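Putative metal-dependent phosphoesterase (Bifidobacterium adolescentis, PDB 3O0F) hydrolyses phosphoester bonds at a centre of iron and zinc ions, binds adenosine monophosphate, and may act as a 5'-3' exonuclease on nucleic acids. Local coordinates at residues Gln13-His18 and Leu42-Ala48; Val34-Arg38 and Ala62-Leu68; Trp56-Thr60 and Leu71-Glu75; Asp228-His234 and Leu254-Gly259. All coordinates share one frame; numbering follows the deposited sequence.

Interaction 1. Residues Gln13-His18 and Leu42-Ala48; sequences QGWDIH and LHGVAIA. With FE (Fe (III) ion), chain E.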
loop_
_atom_site.group_PDB
_atom_site.type_symbol
_atom_site.label_atom_id
_atom_site.label_comp_id
_atom_site.label_asym_id
_atom_site.label_seq_id
_atom_site.Cartn_x
_atom_site.Cartn_y
_atom_site.Cartn_z
ATOM N N GLN A 13 15.317 -10.439 11.084
ATOM C CA GLN A 13 15.859 -9.087 10.873
ATOM C C GLN A 13 15.842 -8.708 9.401
ATOM O O GLN A 13 15.852 -9.576 8.554
ATOM C CB GLN A 13 17.258 -8.868 11.443
ATOM C CG GLN A 13 18.235 -9.971 11.232
ATOM C CD GLN A 13 18.464 -10.774 12.500
ATOM O OE1 GLN A 13 18.400 -10.227 13.612
ATOM N NE2 GLN A 13 18.753 -12.073 12.343
ATOM N N GLY A 14 15.768 -7.414 9.130
ATOM C CA GLY A 14 15.648 -6.904 7.767
ATOM C C GLY A 14 14.866 -5.609 7.696
ATOM O O GLY A 14 14.923 -4.778 8.595
ATOM N N TRP A 15 14.106 -5.453 6.621
ATOM C CA TRP A 15 13.505 -4.178 6.298
ATOM C C TRP A 15 11.992 -4.338 6.352
ATOM O O TRP A 15 11.486 -5.349 5.889
ATOM C CB TRP A 15 13.877 -3.794 4.869
ATOM C CG TRP A 15 15.286 -3.453 4.618
ATOM C CD1 TRP A 15 16.412 -4.203 4.896
ATOM C CD2 TRP A 15 15.739 -2.290 3.930
ATOM N NE1 TRP A 15 17.538 -3.534 4.434
ATOM C CE2 TRP A 15 17.150 -2.353 3.866
ATOM C CE3 TRP A 15 15.082 -1.183 3.377
ATOM C CZ2 TRP A 15 17.908 -1.367 3.248
ATOM C CZ3 TRP A 15 15.837 -0.203 2.773
ATOM C CH2 TRP A 15 17.222 -0.289 2.720
ATOM N N ASP A 16 11.266 -3.323 6.817
ATOM C CA ASP A 16 9.815 -3.323 6.677
ATOM C C ASP A 16 9.478 -2.476 5.436
ATOM O O ASP A 16 9.600 -1.244 5.476
ATOM C CB ASP A 16 9.151 -2.738 7.926
ATOM C CG ASP A 16 7.628 -2.831 7.882
ATOM O OD1 ASP A 16 7.075 -3.146 6.829
ATOM O OD2 ASP A 16 6.971 -2.637 8.917
ATOM N N ILE A 17 9.081 -3.113 4.333
ATOM C CA ILE A 17 8.940 -2.347 3.079
ATOM C C ILE A 17 7.495 -1.982 2.716
ATOM O O ILE A 17 7.206 -1.612 1.587
ATOM C CB ILE A 17 9.686 -3.014 1.886
ATOM C CG1 ILE A 17 8.992 -4.277 1.410
ATOM C CG2 ILE A 17 11.133 -3.281 2.248
ATOM C CD1 ILE A 17 9.677 -4.890 0.227
ATOM N N HIS A 18 6.590 -2.103 3.685
ATOM C CA HIS A 18 5.171 -1.843 3.464
ATOM C C HIS A 18 4.591 -0.952 4.584
ATOM O O HIS A 18 3.972 -1.462 5.520
ATOM C CB HIS A 18 4.455 -3.177 3.428
ATOM C CG HIS A 18 3.101 -3.128 2.809
ATOM N ND1 HIS A 18 2.474 -4.261 2.310
ATOM C CD2 HIS A 18 2.231 -2.099 2.641
ATOM C CE1 HIS A 18 1.290 -3.912 1.831
ATOM N NE2 HIS A 18 1.122 -2.612 2.022
ATOM N N LEU A 42 15.297 -2.000 12.961
ATOM C CA LEU A 42 15.122 -2.406 11.565
ATOM C C LEU A 42 16.354 -1.988 10.777
ATOM O O LEU A 42 16.994 -1.007 11.118
ATOM C CB LEU A 42 13.860 -1.785 10.953
ATOM C CG LEU A 42 12.518 -2.100 11.664
ATOM C CD1 LEU A 42 11.357 -1.567 10.832
ATOM C CD2 LEU A 42 12.393 -3.593 11.969
ATOM N N HIS A 43 16.681 -2.741 9.730
ATOM C CA HIS A 43 17.824 -2.377 8.857
ATOM C C HIS A 43 17.464 -1.326 7.833
ATOM O O HIS A 43 18.319 -0.679 7.252
ATOM C CB HIS A 43 18.370 -3.605 8.158
ATOM C CG HIS A 43 18.868 -4.651 9.098
ATOM N ND1 HIS A 43 19.263 -5.898 8.672
ATOM C CD2 HIS A 43 19.032 -4.640 10.443
ATOM C CE1 HIS A 43 19.662 -6.607 9.713
ATOM N NE2 HIS A 43 19.555 -5.858 10.794
ATOM N N GLY A 44 16.183 -1.156 7.591
ATOM C CA GLY A 44 15.711 -0.136 6.702
ATOM C C GLY A 44 14.196 -0.177 6.674
ATOM O O GLY A 44 13.568 -1.023 7.324
ATOM N N VAL A 45 13.622 0.730 5.919
ATOM C CA VAL A 45 12.183 0.859 5.808
ATOM C C VAL A 45 11.847 1.290 4.392
ATOM O O VAL A 45 12.705 1.759 3.678
ATOM C CB VAL A 45 11.733 1.887 6.919
ATOM C CG1 VAL A 45 12.032 3.339 6.522
ATOM C CG2 VAL A 45 10.306 1.668 7.364
ATOM N N ALA A 46 10.593 1.133 3.995
ATOM C CA ALA A 46 10.088 1.758 2.822
ATOM C C ALA A 46 8.848 2.542 3.125
ATOM O O ALA A 46 7.968 2.110 3.899
ATOM C CB ALA A 46 9.753 0.695 1.729
ATOM N N ILE A 47 8.715 3.642 2.433
ATOM C CA ILE A 47 7.435 4.316 2.347
ATOM C C ILE A 47 6.651 3.712 1.133
ATOM O O ILE A 47 7.234 3.434 0.100
ATOM C CB ILE A 47 7.623 5.794 2.242
ATOM C CG1 ILE A 47 6.262 6.511 2.359
ATOM C CG2 ILE A 47 8.452 6.160 0.975
ATOM C CD1 ILE A 47 6.385 8.094 2.685
ATOM N N ALA A 48 5.359 3.476 1.298
ATOM C CA ALA A 48 4.555 2.793 0.251
ATOM C C ALA A 48 3.141 3.311 0.251
ATOM O O ALA A 48 2.187 2.532 0.210
ATOM C CB ALA A 48 4.552 1.264 0.468
HETATM FE FE FE E . -0.733 -1.454 2.332
HETATM O O HOH W 1 -1.702 -3.261 1.968
#

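Interaction 2. Residues Val34-Arg38 and Ala62-Leu68; sequences VEQAR and ASEEIGL. With EDO (1,2-ethanediol), chain G.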
loop_
_atom_site.group_PDB
_atom_site.type_symbol
_atom_site.label_atom_id
_atom_site.label_comp_id
_atom_site.label_asym_id
_atom_site.label_seq_id
_atom_site.Cartn_x
_atom_site.Cartn_y
_atom_site.Cartn_z
ATOM N N VAL A 34 10.550 6.846 9.917
ATOM C CA VAL A 34 11.978 6.575 9.867
ATOM C C VAL A 34 12.604 6.502 11.242
ATOM O O VAL A 34 13.398 5.598 11.517
ATOM C CB VAL A 34 12.736 7.625 8.955
ATOM C CG1 VAL A 34 14.234 7.493 9.125
ATOM C CG2 VAL A 34 12.253 7.496 7.488
ATOM N N GLU A 35 12.236 7.451 12.098
ATOM C CA GLU A 35 12.694 7.507 13.485
ATOM C C GLU A 35 12.308 6.235 14.237
ATOM O O GLU A 35 13.131 5.633 14.910
ATOM C CB GLU A 35 12.045 8.704 14.204
ATOM C CG GLU A 35 12.233 8.695 15.746
ATOM C CD GLU A 35 10.930 8.942 16.537
ATOM O OE1 GLU A 35 9.844 9.129 15.943
ATOM O OE2 GLU A 35 10.988 8.941 17.771
ATOM N N GLN A 36 11.053 5.834 14.107
ATOM C CA GLN A 36 10.578 4.629 14.795
ATOM C C GLN A 36 11.202 3.346 14.233
ATOM O O GLN A 36 11.603 2.481 15.001
ATOM C CB GLN A 36 9.065 4.546 14.777
ATOM C CG GLN A 36 8.410 5.658 15.648
ATOM C CD GLN A 36 6.878 5.484 15.743
ATOM O OE1 GLN A 36 6.293 4.680 15.026
ATOM N NE2 GLN A 36 6.240 6.231 16.654
ATOM N N ALA A 37 11.316 3.247 12.915
ATOM C CA ALA A 37 11.929 2.082 12.297
ATOM C C ALA A 37 13.368 1.882 12.799
ATOM O O ALA A 37 13.768 0.763 13.087
ATOM C CB ALA A 37 11.886 2.182 10.745
ATOM N N ARG A 38 14.143 2.965 12.911
ATOM C CA ARG A 38 15.481 2.865 13.468
ATOM C C ARG A 38 15.479 2.393 14.903
ATOM O O ARG A 38 16.237 1.451 15.270
ATOM C CB ARG A 38 16.249 4.182 13.355
ATOM C CG ARG A 38 17.781 3.963 13.551
ATOM C CD ARG A 38 18.586 5.260 13.461
ATOM N NE ARG A 38 19.830 5.165 14.236
ATOM C CZ ARG A 38 20.888 4.441 13.884
ATOM N NH1 ARG A 38 20.885 3.744 12.753
ATOM N NH2 ARG A 38 21.956 4.408 14.665
ATOM N N ALA A 62 14.341 12.555 5.977
ATOM C CA ALA A 62 14.340 11.880 7.276
ATOM C C ALA A 62 15.430 10.811 7.318
ATOM O O ALA A 62 16.193 10.682 8.295
ATOM C CB ALA A 62 12.947 11.286 7.556
ATOM N N SER A 63 15.478 10.009 6.257
ATOM C CA SER A 63 16.418 8.904 6.148
ATOM C C SER A 63 17.830 9.400 6.266
ATOM O O SER A 63 18.677 8.762 6.895
ATOM C CB SER A 63 16.273 8.263 4.761
ATOM O OG SER A 63 17.334 7.372 4.513
ATOM N N GLU A 64 18.094 10.539 5.624
ATOM C CA GLU A 64 19.429 11.131 5.633
ATOM C C GLU A 64 19.760 11.743 6.973
ATOM O O GLU A 64 20.873 11.618 7.427
ATOM C CB GLU A 64 19.589 12.189 4.532
ATOM C CG GLU A 64 19.765 11.580 3.138
ATOM C CD GLU A 64 19.494 12.577 2.012
ATOM O OE1 GLU A 64 18.983 13.689 2.305
ATOM O OE2 GLU A 64 19.774 12.236 0.835
ATOM N N GLU A 65 18.803 12.443 7.583
ATOM C CA GLU A 65 19.029 13.039 8.894
ATOM C C GLU A 65 19.150 11.991 9.987
ATOM O O GLU A 65 20.028 12.085 10.817
ATOM C CB GLU A 65 17.944 14.069 9.241
ATOM C CG GLU A 65 17.871 14.417 10.728
ATOM N N ILE A 66 18.318 10.958 9.959
ATOM C CA ILE A 66 18.290 9.957 11.045
ATOM C C ILE A 66 19.298 8.832 10.815
ATOM O O ILE A 66 19.739 8.190 11.765
ATOM C CB ILE A 66 16.826 9.444 11.239
ATOM C CG1 ILE A 66 15.977 10.593 11.811
ATOM C CG2 ILE A 66 16.739 8.207 12.112
ATOM C CD1 ILE A 66 14.501 10.532 11.402
ATOM N N GLY A 67 19.683 8.589 9.561
ATOM C CA GLY A 67 20.682 7.560 9.249
ATOM C C GLY A 67 20.048 6.171 9.186
ATOM O O GLY A 67 20.500 5.241 9.850
ATOM N N LEU A 68 18.972 6.028 8.419
ATOM C CA LEU A 68 18.378 4.732 8.191
ATOM C C LEU A 68 18.097 4.626 6.717
ATOM O O LEU A 68 17.378 5.468 6.172
ATOM C CB LEU A 68 17.079 4.554 8.974
ATOM C CG LEU A 68 16.420 3.186 8.825
ATOM C CD1 LEU A 68 17.137 2.148 9.670
ATOM C CD2 LEU A 68 14.970 3.322 9.218
HETATM C C1 EDO G . 4.821 0.927 15.946
HETATM O O1 EDO G . 3.776 0.059 15.390
HETATM C C2 EDO G . 4.294 2.163 16.674
HETATM O O2 EDO G . 3.832 3.197 15.762
#

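Interaction 3. Residues Trp56-Thr60 and Leu71-Glu75; sequences WDEAT and LLGTE. With FE (Fe (III) ion), chain D; FE (Fe (III) ion), chain E.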
loop_
_atom_site.group_PDB
_atom_site.type_symbol
_atom_site.label_atom_id
_atom_site.label_comp_id
_atom_site.label_asym_id
_atom_site.label_seq_id
_atom_site.Cartn_x
_atom_site.Cartn_y
_atom_site.Cartn_z
ATOM N N TRP A 56 7.760 11.094 -0.676
ATOM C CA TRP A 56 9.134 10.697 -0.984
ATOM C C TRP A 56 10.221 11.682 -0.532
ATOM O O TRP A 56 11.173 11.286 0.102
ATOM C CB TRP A 56 9.269 10.417 -2.497
ATOM C CG TRP A 56 8.728 9.097 -2.925
ATOM C CD1 TRP A 56 7.746 8.340 -2.306
ATOM C CD2 TRP A 56 9.094 8.381 -4.100
ATOM N NE1 TRP A 56 7.574 7.178 -2.974
ATOM C CE2 TRP A 56 8.369 7.185 -4.101
ATOM C CE3 TRP A 56 9.997 8.623 -5.138
ATOM C CZ2 TRP A 56 8.497 6.243 -5.120
ATOM C CZ3 TRP A 56 10.152 7.678 -6.121
ATOM C CH2 TRP A 56 9.408 6.504 -6.113
ATOM N N ASP A 57 10.106 12.952 -0.890
ATOM C CA ASP A 57 11.066 13.978 -0.425
ATOM C C ASP A 57 11.184 14.013 1.100
ATOM O O ASP A 57 12.261 13.967 1.639
ATOM C CB ASP A 57 10.668 15.372 -0.925
ATOM C CG ASP A 57 10.841 15.538 -2.450
ATOM O OD1 ASP A 57 11.419 14.645 -3.108
ATOM O OD2 ASP A 57 10.379 16.573 -2.994
ATOM N N GLU A 58 10.063 14.052 1.802
ATOM C CA GLU A 58 10.103 13.972 3.273
ATOM C C GLU A 58 10.786 12.701 3.800
ATOM O O GLU A 58 11.602 12.774 4.733
ATOM C CB GLU A 58 8.702 14.112 3.869
ATOM C CG GLU A 58 8.215 15.553 3.778
ATOM C CD GLU A 58 6.984 15.844 4.622
ATOM O OE1 GLU A 58 6.615 15.021 5.509
ATOM O OE2 GLU A 58 6.383 16.926 4.397
ATOM N N ALA A 59 10.451 11.549 3.227
ATOM C CA ALA A 59 11.066 10.285 3.659
ATOM C C ALA A 59 12.580 10.311 3.415
ATOM O O ALA A 59 13.363 9.880 4.242
ATOM C CB ALA A 59 10.414 9.064 2.915
ATOM N N THR A 60 12.992 10.799 2.250
ATOM C CA THR A 60 14.428 10.842 1.929
ATOM C C THR A 60 15.177 11.725 2.928
ATOM O O THR A 60 16.239 11.345 3.453
ATOM C CB THR A 60 14.656 11.315 0.469
ATOM O OG1 THR A 60 14.004 10.396 -0.410
ATOM C CG2 THR A 60 16.162 11.353 0.122
ATOM N N LEU A 71 13.803 2.601 1.200
ATOM C CA LEU A 71 13.316 2.266 -0.141
ATOM C C LEU A 71 12.136 3.171 -0.476
ATOM O O LEU A 71 11.261 3.439 0.379
ATOM C CB LEU A 71 12.936 0.758 -0.168
ATOM C CG LEU A 71 13.143 -0.255 -1.267
ATOM C CD1 LEU A 71 14.599 -0.314 -1.696
ATOM C CD2 LEU A 71 12.621 -1.651 -0.779
ATOM N N LEU A 72 12.125 3.708 -1.689
ATOM C CA LEU A 72 11.059 4.575 -2.135
ATOM C C LEU A 72 10.010 3.747 -2.879
ATOM O O LEU A 72 10.324 3.072 -3.855
ATOM C CB LEU A 72 11.568 5.733 -3.002
ATOM C CG LEU A 72 12.411 6.780 -2.214
ATOM C CD1 LEU A 72 13.111 7.796 -3.106
ATOM C CD2 LEU A 72 11.578 7.473 -1.103
ATOM N N GLY A 73 8.768 3.781 -2.390
ATOM C CA GLY A 73 7.743 2.917 -2.929
ATOM C C GLY A 73 6.351 3.513 -2.952
ATOM O O GLY A 73 6.100 4.613 -2.469
ATOM N N THR A 74 5.440 2.771 -3.550
ATOM C CA THR A 74 4.043 3.217 -3.702
ATOM C C THR A 74 3.183 1.963 -3.718
ATOM O O THR A 74 3.576 0.962 -4.312
ATOM C CB THR A 74 3.828 3.943 -5.021
ATOM O OG1 THR A 74 4.571 5.154 -5.051
ATOM C CG2 THR A 74 2.320 4.254 -5.240
ATOM N N GLU A 75 2.012 1.985 -3.092
ATOM C CA GLU A 75 1.084 0.861 -3.215
ATOM C C GLU A 75 0.018 1.278 -4.232
ATOM O O GLU A 75 -0.720 2.241 -4.044
ATOM C CB GLU A 75 0.451 0.477 -1.866
ATOM C CG GLU A 75 -0.488 -0.668 -2.040
ATOM C CD GLU A 75 -0.951 -1.319 -0.735
ATOM O OE1 GLU A 75 -0.722 -0.751 0.295
ATOM O OE2 GLU A 75 -1.461 -2.460 -0.771
HETATM FE FE FE D . -3.038 -3.239 0.470
HETATM FE FE FE E . -0.733 -1.454 2.332
HETATM O O HOH W 1 -1.702 -3.261 1.968
#

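Interaction 4. Residues Asp228-His234 and Leu254-Gly259; sequences DGLEVWH and LLVTGG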
loop_
_atom_site.group_PDB
_atom_site.type_symbol
_atom_site.label_atom_id
_atom_site.label_comp_id
_atom_site.label_asym_id
_atom_site.label_seq_id
_atom_site.Cartn_x
_atom_site.Cartn_y
_atom_site.Cartn_z
ATOM N N ASP A 228 7.897 -8.815 -10.487
ATOM C CA ASP A 228 9.174 -9.173 -9.885
ATOM C C ASP A 228 9.026 -10.074 -8.662
ATOM O O ASP A 228 9.935 -10.835 -8.344
ATOM C CB ASP A 228 9.925 -7.917 -9.482
ATOM C CG ASP A 228 10.338 -7.081 -10.667
ATOM O OD1 ASP A 228 11.398 -7.400 -11.227
ATOM O OD2 ASP A 228 9.618 -6.093 -10.998
ATOM N N GLY A 229 7.928 -9.921 -7.913
ATOM C CA GLY A 229 7.829 -10.572 -6.603
ATOM C C GLY A 229 6.442 -10.691 -5.998
ATOM O O GLY A 229 5.472 -10.152 -6.508
ATOM N N LEU A 230 6.409 -11.393 -4.877
ATOM C CA LEU A 230 5.216 -11.688 -4.070
ATOM C C LEU A 230 5.508 -11.372 -2.610
ATOM O O LEU A 230 6.540 -11.778 -2.084
ATOM C CB LEU A 230 4.919 -13.188 -4.161
ATOM C CG LEU A 230 4.568 -13.728 -5.559
ATOM C CD1 LEU A 230 4.303 -15.235 -5.506
ATOM C CD2 LEU A 230 3.371 -12.978 -6.126
ATOM N N GLU A 231 4.604 -10.625 -1.979
ATOM C CA GLU A 231 4.651 -10.347 -0.573
ATOM C C GLU A 231 4.056 -11.548 0.134
ATOM O O GLU A 231 2.858 -11.813 -0.002
ATOM C CB GLU A 231 3.824 -9.085 -0.275
ATOM C CG GLU A 231 3.730 -8.774 1.185
ATOM C CD GLU A 231 3.025 -7.457 1.446
ATOM O OE1 GLU A 231 1.841 -7.323 1.051
ATOM O OE2 GLU A 231 3.650 -6.553 2.054
ATOM N N VAL A 232 4.905 -12.278 0.863
ATOM C CA VAL A 232 4.514 -13.473 1.538
ATOM C C VAL A 232 4.344 -13.252 3.018
ATOM O O VAL A 232 3.348 -13.731 3.632
ATOM C CB VAL A 232 5.528 -14.650 1.288
ATOM C CG1 VAL A 232 5.134 -15.869 2.129
ATOM C CG2 VAL A 232 5.570 -14.990 -0.220
ATOM N N TRP A 233 5.294 -12.537 3.609
ATOM C CA TRP A 233 5.301 -12.373 5.058
ATOM C C TRP A 233 4.433 -11.168 5.397
ATOM O O TRP A 233 4.899 -10.023 5.410
ATOM C CB TRP A 233 6.711 -12.228 5.587
ATOM C CG TRP A 233 7.718 -13.153 4.932
ATOM C CD1 TRP A 233 8.831 -12.789 4.263
ATOM C CD2 TRP A 233 7.687 -14.581 4.931
ATOM N NE1 TRP A 233 9.522 -13.917 3.847
ATOM C CE2 TRP A 233 8.828 -15.026 4.235
ATOM C CE3 TRP A 233 6.807 -15.533 5.474
ATOM C CZ2 TRP A 233 9.110 -16.392 4.043
ATOM C CZ3 TRP A 233 7.080 -16.888 5.292
ATOM C CH2 TRP A 233 8.231 -17.301 4.582
ATOM N N HIS A 234 3.154 -11.445 5.656
ATOM C CA HIS A 234 2.145 -10.408 5.864
ATOM C C HIS A 234 1.046 -11.034 6.702
ATOM O O HIS A 234 0.664 -12.177 6.482
ATOM C CB HIS A 234 1.597 -9.919 4.536
ATOM C CG HIS A 234 0.638 -8.757 4.637
ATOM N ND1 HIS A 234 -0.679 -8.907 5.000
ATOM C CD2 HIS A 234 0.798 -7.440 4.354
ATOM C CE1 HIS A 234 -1.279 -7.731 4.993
ATOM N NE2 HIS A 234 -0.412 -6.825 4.585
ATOM N N LEU A 254 10.972 -15.613 -8.334
ATOM C CA LEU A 254 10.497 -14.330 -7.913
ATOM C C LEU A 254 11.114 -13.951 -6.576
ATOM O O LEU A 254 11.452 -14.785 -5.763
ATOM C CB LEU A 254 8.968 -14.315 -7.809
ATOM C CG LEU A 254 8.178 -14.720 -9.055
ATOM C CD1 LEU A 254 6.682 -14.664 -8.790
ATOM C CD2 LEU A 254 8.578 -13.885 -10.298
ATOM N N LEU A 255 11.184 -12.663 -6.330
ATOM C CA LEU A 255 11.493 -12.142 -5.013
ATOM C C LEU A 255 10.350 -12.387 -4.005
ATOM O O LEU A 255 9.170 -12.361 -4.357
ATOM C CB LEU A 255 11.735 -10.622 -5.096
ATOM C CG LEU A 255 12.796 -10.202 -6.100
ATOM C CD1 LEU A 255 12.739 -8.681 -6.239
ATOM C CD2 LEU A 255 14.173 -10.797 -5.648
ATOM N N VAL A 256 10.727 -12.630 -2.748
ATOM C CA VAL A 256 9.761 -12.863 -1.684
ATOM C C VAL A 256 9.952 -11.751 -0.663
ATOM O O VAL A 256 11.071 -11.570 -0.157
ATOM C CB VAL A 256 9.986 -14.236 -1.048
ATOM C CG1 VAL A 256 9.090 -14.410 0.207
ATOM C CG2 VAL A 256 9.753 -15.324 -2.085
ATOM N N THR A 257 8.881 -11.016 -0.387
ATOM C CA THR A 257 8.916 -9.878 0.516
ATOM C C THR A 257 7.991 -10.065 1.730
ATOM O O THR A 257 7.203 -11.012 1.818
ATOM C CB THR A 257 8.608 -8.544 -0.232
ATOM O OG1 THR A 257 7.203 -8.415 -0.526
ATOM C CG2 THR A 257 9.415 -8.428 -1.537
ATOM N N GLY A 258 8.193 -9.195 2.708
ATOM C CA GLY A 258 7.366 -9.105 3.880
ATOM C C GLY A 258 7.291 -7.634 4.303
ATOM O O GLY A 258 8.173 -6.815 4.002
ATOM N N GLY A 259 6.228 -7.295 5.008
ATOM C CA GLY A 259 6.064 -5.964 5.536
ATOM C C GLY A 259 4.895 -5.939 6.501
ATOM O O GLY A 259 4.115 -6.876 6.542
HETATM O O HOH W 2 6.324 -6.458 1.303
#

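Interaction 1. Residues Gln13-His18 and Leu42-Ala48
Gly14 O takes the amide of His43, the shortest hydrogen bond between the two segments: N to O is 2.9 Å with 159° at the hydrogen, the donor standing above the carbonyl plane. Farther along, Asp16 O accepts from Ala46 N at 3.0 Å, and Asp16 N reaches Gly44 O more loosely at 3.3 Å. These bonds pair the strands in parallel, as expected of the beta-alpha-beta unit formed by strand 15-19, helix 30-39 and strand 44-47 in this PHP domain. Trp15 holds CG anti to its carbonyl carbon (chi1 -69°), which lays the indole across the neighbouring strand. Gly44 CA points into one ring face, 3.7 Å from the centroid of the six-membered ring, a CH-pi contact. A CB on Gly44 would clash with Trp15 CE3, so this position needs a residue without a side chain. An alanine at Trp15 would remove that aromatic lid and would probably open a gap above Gly44 and beside Pro69. Near the strand ends, Ala46 CB presses against Ile17 CA at 3.4 Å, a tight carbon pair. His18, still within strand 15-19, binds iron through NE2 at 2.2 Å, while its ND1 is hydrogen-bonded to Glu231. With both nitrogens engaged, the imidazole has its rotation fixed, and the strand pairing probably contributes to placing it at the metal.

Interaction 2. Residues Val34-Arg38 and Ala62-Leu68
Val34 sends both branches into the facing segment. Its CG1, placed opposite the backbone N by chi1 169°, meets Ile66 CD1 at 3.8 Å, the two side chains lying at a slant to one another. The other methyl, CG2, rests on Ala62 CB at 3.9 Å. Leu68 fills the next position along helix 30-39: its CD2 touches Ala37 CB at 3.6 Å and lies equally near Val34 O, while its CB backs onto Val34 CG1. Together these aliphatic groups form the interface, within the PHP domain, between helix 30-39 and helix 56-66 with the turn that follows it; the axes of segments 34-38 and 62-66 pass 10.0 Å apart at a crossing angle of -47°. Beneath them runs strand 44-47, whose Val45 touches both Ala37 and Leu68, so the pair packs against the sheet as well as against each other. The second helix gives way at Gly67, which has positive phi, and Ser63 O accepts the amides of both Gly67 and Leu68; this turn carries Leu68 back toward the first helix. Arg38 borders the contact on its exposed side. Its chain, extended from CG to NE, runs past Ile66 in the opposite direction, CD lying 3.7 Å from Ile66 CG2. Beyond that, the guanidinium lies by the turn, with NH1 3.3 Å from Gly67 O.

Interaction 3. Residues Trp56-Thr60 and Leu71-Glu75
Trp56 can be traced outward across Leu72, beginning with its CB, which sits 4.0 Å from Leu72 CD2. CG meets the same methyl at 3.8 Å. The ring then divides into two differently used sides. On the pyrrole side, NE1 donates to Gly73 O at 3.0 Å with 163° at the hydrogen; the acceptor lies in the indole plane, although the donor stands above the plane of the carbonyl. On the benzene side, CE3 faces Leu72 CD1 at 3.8 Å. Over the centre of the six-membered ring comes Leu72 CB, a CH-pi contact of 3.6 Å to the centroid and only 6° off the normal. Next to CE2, CZ2 reaches the backbone carbon Leu72 C at 3.7 Å, and at the tip CZ3 and CH2 still lie under Leu72 CB. Tyr92 meets the indole from outside the two segments. At the root of the residue, Trp56 O accepts from both Thr60 N and Thr60 OG1, the hydroxyl at 3.0 Å, which turns OG1 to where it also borders the Leu72 methyls. The contact joins helix 56-66 to strand 70-80, the last two elements of a beta-alpha-beta unit begun by strand 44-47. Farther along strand 70-80, Glu75 bridges two irons, one carboxylate oxygen to each. The indole thus pairs a directional backbone bond with dispersion over its face, tying the helix to the strand that carries this metal ligand.

Interaction 4. Residues Asp228-His234 and Leu254-Gly259
Thr257 O is gripped twice, by Val232 N at 2.8 Å and by Trp233 N at 3.0 Å, and around it the packing is tight. This double acceptance marks a beta bulge: the parallel register slips by one residue, bringing Trp233 beside Gly258. Trp233 CB lies 3.6 Å from Gly258 CA, and any CB on that glycine would clash. The indole runs on past Val256, its NE1 3.7 Å from Val256 CG1, the methyl that also meets Val232 CG2. An alanine at Trp233 would take this ring away and is likely to leave a gap between Val256 and Arg242. At the start the backbone bonds are equally sound, but side chains pack less closely: Leu230 CG and Leu254 CD1 are 4.0 Å apart, and Leu254, Leu255 and Val256 keep some exposure. The face bearing Glu231 and Thr257 is instead buried and polar, a water there donating to Glu231 OE2 at 2.8 Å and also hydrogen-bonded to Thr257 OG1. Glu231 OE2 is further hydrogen-bonded to His18 ND1, OE1 to His203 N, and His234 NE2 to Asp261 OD2. Strands 229-233 and 255-258, the ends of a beta-alpha-beta unit, thereby supply second-shell hydrogen bonds that are likely to position iron ligands.

How the interactions relate
Interactions 1 and 4 pair strands of one seven-stranded sheet, with strands 15-19 and 255-258 outermost in it; interaction 3 packs a helix on that sheet, whereas interaction 2 packs two helices outside it. Along the chain, interaction 2 alternates its segments with those of interactions 1 and 3, while interaction 4 follows separately. Interactions 1, 2 and 3 have centres 11 to 12 Å apart; Val45 O lies 2.8 Å from Leu71 N between 1 and 3, and helix 56-66 serves both 2 and 3. Interaction 4 is about 18 Å from interaction 3 between centres, yet touches interaction 1. The two outermost strands thus come together beside the metals, as in the barrel-like PHP fold, and contacts distant in sequence converge on one centre.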